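Local atomic coordinates of colicin-B (Escherichia coli, PDB entry 1RH1), a protein that kills Escherichia coli and closely related bacteria by forming channels that depolarize the cytoplasmic membrane and dissipate cellular energy. Residues P120-F125 with Y181-G186; G112-P117 with G252-A257; L171-Q176 with S284-L289. All coordinates share one frame; numbering follows the deposited sequence.

Interaction 1: residues P120-F125 with Y181-G186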
loop_
_atom_site.group_PDB
_atom_site.type_symbol
_atom_site.label_atom_id
_atom_site.label_comp_id
_atom_site.label_asym_id
_atom_site.label_seq_id
_atom_site.Cartn_x
_atom_site.Cartn_y
_atom_site.Cartn_z
ATOM N N PRO A 120 -4.002 7.209 2.570
ATOM C CA PRO A 120 -4.472 8.567 2.693
ATOM C C PRO A 120 -5.835 8.626 3.374
ATOM O O PRO A 120 -6.446 7.585 3.619
ATOM C CB PRO A 120 -4.439 9.044 1.279
ATOM C CG PRO A 120 -4.903 7.858 0.525
ATOM C CD PRO A 120 -4.094 6.785 1.186
ATOM N N ALA A 121 -6.287 9.806 3.780
ATOM C CA ALA A 121 -7.577 9.955 4.421
ATOM C C ALA A 121 -8.410 10.854 3.521
ATOM O O ALA A 121 -7.867 11.713 2.819
ATOM C CB ALA A 121 -7.416 10.604 5.767
ATOM N N ALA A 122 -9.735 10.700 3.524
ATOM C CA ALA A 122 -10.544 11.453 2.600
ATOM C C ALA A 122 -11.792 12.011 3.210
ATOM O O ALA A 122 -12.357 11.407 4.110
ATOM C CB ALA A 122 -10.955 10.571 1.446
ATOM N N VAL A 123 -12.198 13.182 2.728
ATOM C CA VAL A 123 -13.470 13.765 3.073
ATOM C C VAL A 123 -14.150 14.326 1.808
ATOM O O VAL A 123 -13.583 15.149 1.101
ATOM C CB VAL A 123 -13.262 14.883 4.126
ATOM C CG1 VAL A 123 -14.637 15.423 4.514
ATOM C CG2 VAL A 123 -12.622 14.371 5.423
ATOM N N SER A 124 -15.376 13.929 1.454
ATOM C CA SER A 124 -16.073 14.419 0.265
ATOM C C SER A 124 -16.488 15.887 0.249
ATOM O O SER A 124 -16.885 16.392 1.292
ATOM C CB SER A 124 -17.336 13.585 0.029
ATOM O OG SER A 124 -18.237 13.696 1.125
ATOM N N PHE A 125 -16.425 16.570 -0.907
ATOM C CA PHE A 125 -16.938 17.919 -1.018
ATOM C C PHE A 125 -18.077 18.076 -2.062
ATOM O O PHE A 125 -18.830 19.059 -2.088
ATOM C CB PHE A 125 -15.736 18.848 -1.290
ATOM C CG PHE A 125 -14.920 18.709 -2.560
ATOM C CD1 PHE A 125 -15.307 19.392 -3.713
ATOM C CD2 PHE A 125 -13.794 17.896 -2.582
ATOM C CE1 PHE A 125 -14.572 19.250 -4.879
ATOM C CE2 PHE A 125 -13.070 17.763 -3.753
ATOM C CZ PHE A 125 -13.464 18.437 -4.895
ATOM N N TYR A 181 -18.184 9.815 -5.403
ATOM C CA TYR A 181 -17.999 11.089 -4.725
ATOM C C TYR A 181 -16.791 11.874 -5.226
ATOM O O TYR A 181 -15.953 11.301 -5.912
ATOM C CB TYR A 181 -17.826 10.813 -3.264
ATOM C CG TYR A 181 -19.141 10.449 -2.637
ATOM C CD1 TYR A 181 -19.632 9.149 -2.685
ATOM C CD2 TYR A 181 -19.862 11.457 -2.003
ATOM C CE1 TYR A 181 -20.856 8.858 -2.096
ATOM C CE2 TYR A 181 -21.086 11.165 -1.409
ATOM C CZ TYR A 181 -21.565 9.868 -1.466
ATOM O OH TYR A 181 -22.779 9.597 -0.886
ATOM N N MET A 182 -16.681 13.178 -4.967
ATOM C CA MET A 182 -15.432 13.883 -5.208
ATOM C C MET A 182 -14.943 14.365 -3.855
ATOM O O MET A 182 -15.696 15.000 -3.116
ATOM C CB MET A 182 -15.654 15.042 -6.154
ATOM C CG MET A 182 -15.890 14.493 -7.551
ATOM S SD MET A 182 -14.844 15.278 -8.781
ATOM C CE MET A 182 -13.282 14.849 -8.083
ATOM N N ALA A 183 -13.694 14.023 -3.523
ATOM C CA ALA A 183 -13.126 14.236 -2.206
ATOM C C ALA A 183 -11.775 14.890 -2.145
ATOM O O ALA A 183 -11.104 15.006 -3.161
ATOM C CB ALA A 183 -12.944 12.942 -1.494
ATOM N N ILE A 184 -11.344 15.300 -0.945
ATOM C CA ILE A 184 -10.002 15.817 -0.740
ATOM C C ILE A 184 -9.209 14.802 0.047
ATOM O O ILE A 184 -9.532 14.487 1.183
ATOM C CB ILE A 184 -10.048 17.175 0.003
ATOM C CG1 ILE A 184 -8.631 17.590 0.303
ATOM C CG2 ILE A 184 -10.896 17.105 1.254
ATOM C CD1 ILE A 184 -8.571 18.888 1.089
ATOM N N ILE A 185 -8.170 14.238 -0.538
ATOM C CA ILE A 185 -7.384 13.293 0.209
ATOM C C ILE A 185 -6.151 13.930 0.792
ATOM O O ILE A 185 -5.717 15.005 0.413
ATOM C CB ILE A 185 -7.014 12.103 -0.688
ATOM C CG1 ILE A 185 -6.416 12.469 -2.014
ATOM C CG2 ILE A 185 -8.307 11.385 -0.949
ATOM C CD1 ILE A 185 -6.032 11.274 -2.905
ATOM N N GLY A 186 -5.584 13.281 1.781
ATOM C CA GLY A 186 -4.390 13.770 2.436
ATOM C C GLY A 186 -3.946 12.813 3.516
ATOM O O GLY A 186 -4.503 11.729 3.641
#

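Interaction 2: residues G112-P117 with G252-A257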
loop_
_atom_site.group_PDB
_atom_site.type_symbol
_atom_site.label_atom_id
_atom_site.label_comp_id
_atom_site.label_asym_id
_atom_site.label_seq_id
_atom_site.Cartn_x
_atom_site.Cartn_y
_atom_site.Cartn_z
ATOM N N GLY A 112 -6.440 12.736 14.943
ATOM C CA GLY A 112 -6.840 11.517 15.629
ATOM C C GLY A 112 -6.365 10.249 14.917
ATOM O O GLY A 112 -6.865 9.140 15.137
ATOM N N GLY A 113 -5.374 10.403 14.044
ATOM C CA GLY A 113 -4.805 9.314 13.274
ATOM C C GLY A 113 -5.587 9.034 12.014
ATOM O O GLY A 113 -6.765 9.375 11.874
ATOM N N LEU A 114 -4.875 8.392 11.092
ATOM C CA LEU A 114 -5.458 7.941 9.831
ATOM C C LEU A 114 -6.509 6.838 10.042
ATOM O O LEU A 114 -6.352 6.046 10.976
ATOM C CB LEU A 114 -4.357 7.397 8.908
ATOM C CG LEU A 114 -3.417 8.346 8.199
ATOM C CD1 LEU A 114 -2.418 7.575 7.376
ATOM C CD2 LEU A 114 -4.216 9.231 7.283
ATOM N N PRO A 115 -7.586 6.707 9.240
ATOM C CA PRO A 115 -8.475 5.541 9.228
ATOM C C PRO A 115 -7.722 4.211 9.053
ATOM O O PRO A 115 -7.874 3.224 9.793
ATOM C CB PRO A 115 -9.398 5.887 8.113
ATOM C CG PRO A 115 -9.468 7.379 8.157
ATOM C CD PRO A 115 -8.006 7.680 8.247
ATOM N N GLU A 116 -6.850 4.240 8.044
ATOM C CA GLU A 116 -5.993 3.115 7.780
ATOM C C GLU A 116 -4.589 3.653 7.535
ATOM O O GLU A 116 -4.301 4.362 6.561
ATOM C CB GLU A 116 -6.476 2.377 6.570
ATOM C CG GLU A 116 -5.921 0.979 6.465
ATOM C CD GLU A 116 -6.409 -0.011 7.520
ATOM O OE1 GLU A 116 -7.537 0.093 8.033
ATOM O OE2 GLU A 116 -5.636 -0.923 7.814
ATOM N N PRO A 117 -3.680 3.329 8.450
ATOM C CA PRO A 117 -2.277 3.658 8.367
ATOM C C PRO A 117 -1.611 3.152 7.108
ATOM O O PRO A 117 -1.737 1.994 6.709
ATOM C CB PRO A 117 -1.713 3.067 9.627
ATOM C CG PRO A 117 -2.591 1.866 9.861
ATOM C CD PRO A 117 -3.936 2.522 9.638
ATOM N N GLY A 252 -18.772 15.852 3.677
ATOM C CA GLY A 252 -19.045 14.645 4.418
ATOM C C GLY A 252 -17.946 13.710 4.885
ATOM O O GLY A 252 -17.317 12.971 4.122
ATOM N N ASN A 253 -17.847 13.759 6.207
ATOM C CA ASN A 253 -17.195 12.780 7.061
ATOM C C ASN A 253 -15.846 12.127 6.797
ATOM O O ASN A 253 -15.542 11.605 5.737
ATOM C CB ASN A 253 -18.243 11.704 7.291
ATOM C CG ASN A 253 -19.616 12.209 7.762
ATOM O OD1 ASN A 253 -19.831 13.379 8.084
ATOM N ND2 ASN A 253 -20.625 11.339 7.799
ATOM N N TYR A 254 -15.007 12.089 7.810
ATOM C CA TYR A 254 -13.681 11.517 7.732
ATOM C C TYR A 254 -13.663 10.004 7.517
ATOM O O TYR A 254 -13.871 9.147 8.388
ATOM C CB TYR A 254 -12.972 11.914 9.015
ATOM C CG TYR A 254 -11.492 11.596 9.131
ATOM C CD1 TYR A 254 -10.550 12.244 8.340
ATOM C CD2 TYR A 254 -11.091 10.681 10.077
ATOM C CE1 TYR A 254 -9.200 11.970 8.511
ATOM C CE2 TYR A 254 -9.745 10.402 10.251
ATOM C CZ TYR A 254 -8.805 11.047 9.471
ATOM O OH TYR A 254 -7.464 10.777 9.674
ATOM N N VAL A 255 -13.409 9.686 6.262
ATOM C CA VAL A 255 -13.342 8.296 5.855
ATOM C C VAL A 255 -11.966 7.904 5.327
ATOM O O VAL A 255 -11.050 8.714 5.229
ATOM C CB VAL A 255 -14.420 8.008 4.760
ATOM C CG1 VAL A 255 -15.786 8.222 5.371
ATOM C CG2 VAL A 255 -14.238 8.889 3.527
ATOM N N GLU A 256 -11.815 6.627 5.001
ATOM C CA GLU A 256 -10.627 6.136 4.350
ATOM C C GLU A 256 -10.782 6.386 2.862
ATOM O O GLU A 256 -11.891 6.288 2.323
ATOM C CB GLU A 256 -10.490 4.661 4.607
ATOM C CG GLU A 256 -9.324 4.048 3.860
ATOM C CD GLU A 256 -9.085 2.576 4.111
ATOM O OE1 GLU A 256 -8.026 2.117 3.715
ATOM O OE2 GLU A 256 -9.921 1.874 4.677
ATOM N N ALA A 257 -9.660 6.681 2.196
ATOM C CA ALA A 257 -9.664 6.920 0.760
ATOM C C ALA A 257 -9.833 5.641 -0.042
ATOM O O ALA A 257 -9.699 4.542 0.511
ATOM C CB ALA A 257 -8.367 7.571 0.315
#

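Interaction 3: residues L171-Q176 with S284-L289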
loop_
_atom_site.group_PDB
_atom_site.type_symbol
_atom_site.label_atom_id
_atom_site.label_comp_id
_atom_site.label_asym_id
_atom_site.label_seq_id
_atom_site.Cartn_x
_atom_site.Cartn_y
_atom_site.Cartn_z
ATOM N N LEU A 171 -7.061 16.567 -4.803
ATOM C CA LEU A 171 -8.469 16.528 -5.114
ATOM C C LEU A 171 -8.729 15.433 -6.149
ATOM O O LEU A 171 -8.318 15.530 -7.297
ATOM C CB LEU A 171 -8.838 17.914 -5.606
ATOM C CG LEU A 171 -9.430 18.911 -4.647
ATOM C CD1 LEU A 171 -8.646 19.027 -3.379
ATOM C CD2 LEU A 171 -9.473 20.212 -5.355
ATOM N N THR A 172 -9.345 14.321 -5.759
ATOM C CA THR A 172 -9.682 13.197 -6.640
ATOM C C THR A 172 -11.050 12.633 -6.300
ATOM O O THR A 172 -11.838 13.339 -5.675
ATOM C CB THR A 172 -8.695 12.020 -6.540
ATOM O OG1 THR A 172 -8.537 11.694 -5.167
ATOM C CG2 THR A 172 -7.374 12.342 -7.184
ATOM N N ASP A 173 -11.402 11.394 -6.658
ATOM C CA ASP A 173 -12.745 10.946 -6.351
ATOM C C ASP A 173 -12.779 9.748 -5.430
ATOM O O ASP A 173 -11.762 9.109 -5.189
ATOM C CB ASP A 173 -13.510 10.691 -7.678
ATOM C CG ASP A 173 -13.299 9.434 -8.501
ATOM O OD1 ASP A 173 -12.204 8.881 -8.560
ATOM O OD2 ASP A 173 -14.266 9.010 -9.121
ATOM N N LEU A 174 -13.960 9.505 -4.864
ATOM C CA LEU A 174 -14.182 8.513 -3.829
ATOM C C LEU A 174 -15.372 7.648 -4.153
ATOM O O LEU A 174 -16.532 8.088 -4.133
ATOM C CB LEU A 174 -14.493 9.153 -2.475
ATOM C CG LEU A 174 -13.615 8.998 -1.305
ATOM C CD1 LEU A 174 -14.503 9.086 -0.120
ATOM C CD2 LEU A 174 -12.861 7.704 -1.330
ATOM N N MET A 175 -15.072 6.383 -4.390
ATOM C CA MET A 175 -16.150 5.447 -4.608
ATOM C C MET A 175 -16.706 5.057 -3.247
ATOM O O MET A 175 -16.067 4.324 -2.498
ATOM C CB MET A 175 -15.588 4.260 -5.344
ATOM C CG MET A 175 -16.443 3.737 -6.491
ATOM S SD MET A 175 -16.832 4.960 -7.734
ATOM C CE MET A 175 -18.489 4.631 -7.298
ATOM N N GLN A 176 -17.862 5.600 -2.855
ATOM C CA GLN A 176 -18.446 5.253 -1.571
ATOM C C GLN A 176 -19.857 4.716 -1.657
ATOM O O GLN A 176 -20.834 5.464 -1.719
ATOM C CB GLN A 176 -18.468 6.438 -0.669
ATOM C CG GLN A 176 -17.081 6.763 -0.233
ATOM C CD GLN A 176 -16.960 6.902 1.272
ATOM O OE1 GLN A 176 -16.203 6.159 1.908
ATOM N NE2 GLN A 176 -17.700 7.858 1.861
ATOM N N SER A 284 -7.611 19.188 -11.372
ATOM C CA SER A 284 -8.120 17.826 -11.280
ATOM C C SER A 284 -9.204 17.526 -12.305
ATOM O O SER A 284 -10.193 18.254 -12.382
ATOM C CB SER A 284 -8.696 17.575 -9.912
ATOM O OG SER A 284 -8.960 16.181 -9.824
ATOM N N ALA A 285 -9.064 16.432 -13.062
ATOM C CA ALA A 285 -9.996 16.113 -14.133
ATOM C C ALA A 285 -10.570 14.708 -14.042
ATOM O O ALA A 285 -9.946 13.722 -14.449
ATOM C CB ALA A 285 -9.287 16.262 -15.469
ATOM N N VAL A 286 -11.810 14.645 -13.560
ATOM C CA VAL A 286 -12.523 13.399 -13.308
ATOM C C VAL A 286 -13.580 13.009 -14.331
ATOM O O VAL A 286 -14.265 13.834 -14.911
ATOM C CB VAL A 286 -13.130 13.529 -11.885
ATOM C CG1 VAL A 286 -14.087 12.412 -11.506
ATOM C CG2 VAL A 286 -11.962 13.475 -10.920
ATOM N N GLU A 287 -13.757 11.709 -14.490
ATOM C CA GLU A 287 -14.754 11.090 -15.343
ATOM C C GLU A 287 -15.989 10.603 -14.568
ATOM O O GLU A 287 -15.896 9.671 -13.760
ATOM C CB GLU A 287 -14.071 9.951 -16.038
ATOM C CG GLU A 287 -14.927 9.172 -17.004
ATOM C CD GLU A 287 -14.164 8.006 -17.594
ATOM O OE1 GLU A 287 -14.101 7.920 -18.820
ATOM O OE2 GLU A 287 -13.631 7.198 -16.827
ATOM N N ILE A 288 -17.157 11.232 -14.793
ATOM C CA ILE A 288 -18.446 10.884 -14.184
ATOM C C ILE A 288 -18.777 9.472 -14.701
ATOM O O ILE A 288 -18.990 9.308 -15.904
ATOM C CB ILE A 288 -19.623 11.858 -14.609
ATOM C CG1 ILE A 288 -19.112 13.062 -15.386
ATOM C CG2 ILE A 288 -20.346 12.382 -13.395
ATOM C CD1 ILE A 288 -18.744 12.745 -16.880
ATOM N N LEU A 289 -18.750 8.425 -13.842
ATOM C CA LEU A 289 -19.042 7.025 -14.180
ATOM C C LEU A 289 -20.546 6.745 -14.211
ATOM O O LEU A 289 -21.323 7.276 -13.413
ATOM C CB LEU A 289 -18.340 6.116 -13.144
ATOM C CG LEU A 289 -17.022 5.344 -13.393
ATOM C CD1 LEU A 289 -15.840 6.220 -13.743
ATOM C CD2 LEU A 289 -16.624 4.711 -12.095
#

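Interaction 1: residues P120-F125 with Y181-G186
An antiparallel strand pair of a five-stranded sheet joins Ala121–Ser124 to Tyr181–Gly186; the short segment axes approach to 4.4 Å with N-to-C directions 144° apart. The register follows from the backbone bonds: Ala121 with Gly186 and Val123 with Ile184 are hydrogen-bonded pairs, and Ala122 with Ile185 and Ser124 with Ala183 alternate with them as non-hydrogen-bonded pairs. Ala121 N donates to Gly186 O at 2.6 Å, Ile184 N reaches Val123 O at 3.0 Å, and the return bond from Val123 N to Ile184 O is weak. At the corner of the first strand Phe125 N still binds Met182 O, at 2.8 Å.

On one face Ile185 CG2 meets Ala122 CB at 3.7 Å. Phe125 has CG between its backbone N and carbonyl carbon (chi1 64°), which turns the ring back over the partner strand: Met182 CB lies over one ring face, offset toward the rim, while Ile184 N is at the edge in plane, and Phe125 CE2 approaches Ala183 O to 3.4 Å, also near the ring plane.

Helix 99-110 covers the face bearing Ala121, Val123 and Ile184, through Leu106, Val105 and Ala102 among others. In the sheet, strand 169-176 pairs with the Tyr181–Gly186 strand, and Val255 of strand 252-256 bonds to the backbone of Ala122.

Interaction 2: residues G112-P117 with G252-A257
The pyrrolidine of Pro115 and the phenol of Tyr254 cross at about a right angle. Tyr254 holds CG anti to its backbone N (chi1 -172°), and this extends the phenol to the loop, where Tyr254 OH donates to Gly113 O at 2.7 Å. The acceptor lies in the plane of the phenol ring, whereas the hydroxyl stands above the Gly113 carbonyl plane, 43° out of it. Pro115 adds an off-centre CH-pi contact: its CG is 4.2 Å from the ring centroid and 30° off the normal, and Pro115 CD touches CZ of Tyr254 at 3.7 Å.

Farther along, Pro115 CB packs on Glu256 CB at 3.9 Å. Glu256 is extended beyond CG, and its OE1 comes to 3.3 Å from Glu116 CB; Glu116 instead bends at chi2. Their carboxylates remain apart, with Glu116 OE1 and Glu256 OE2 at 4.5 Å. These like charges are probably moderated by separate partners, since Glu256 OE1 makes a salt bridge to Arg119 and Glu116 OE2 one to Lys312.

The arrangement is a helix-to-strand connection: the irregular loop leading from helix 99-110 into strand 121-128 packs on strand 252-256, the neighbour of that strand in the sheet, through a tyrosine–carbonyl bond and proline–aromatic packing.

Interaction 3: residues L171-Q176 with S284-L289
Ser284 OG donates to Leu171 O at 2.7 Å, the hydrogen bond that links the two segments. The hydroxyl sits anti to the backbone N of Ser284 (chi1 -170°), which directs it across the gap, and it approaches tilted 34° from the carbonyl plane. Ser284 CB follows to 3.3 Å from Leu171 O. The amide of Leu171 is bonded in turn to Tyr282 OH, so side-chain hydroxyls from strand 281-286 serve both backbone polar groups of Leu171.

Beyond this point the contact is sparse. Val286 CG1 lies 4.2 Å from Asp173 OD2, the two side chains meeting at a slant; that carboxylate oxygen has its charged partner in Arg297 of helix 291-340. Met175 SD comes to 4.4 Å from Leu289 CD2, and the same helix touches both residues through Arg297.

The short strand axes are 7.1 Å apart at their closest and their directions differ by 25°, a separation too wide for backbone pairing. Two sheets thus meet without hydrogen-bonded strand pairing: strand 169-176, at the edge of the five-stranded antiparallel sheet, lies against strand 281-286 of the mixed sheet through a serine-to-carbonyl bond and a few side-chain contacts, with the long helix 291-340 alongside.

Overall arrangement
All three contacts lie in the part of the chain that precedes the long helix 291-340. Centres of interactions 1 and 2 are about 9 Å apart, 1 and 3 about 10 Å, 2 and 3 about 18 Å. In the five-stranded antiparallel sheet, strands 252-256, 121-128, 179-186 and 169-176 are successive neighbours, so interaction 1 joins the other two directly; these also meet by packing of Val255 on Leu174. Along the chain, interaction 1 falls wholly between the segments of interaction 2, while interaction 3 alternates with both. Interaction 2 ties this sheet to a loop and interaction 3 to the mixed sheet, together building the compact beta-rich part that precedes the long helix and pore-forming region.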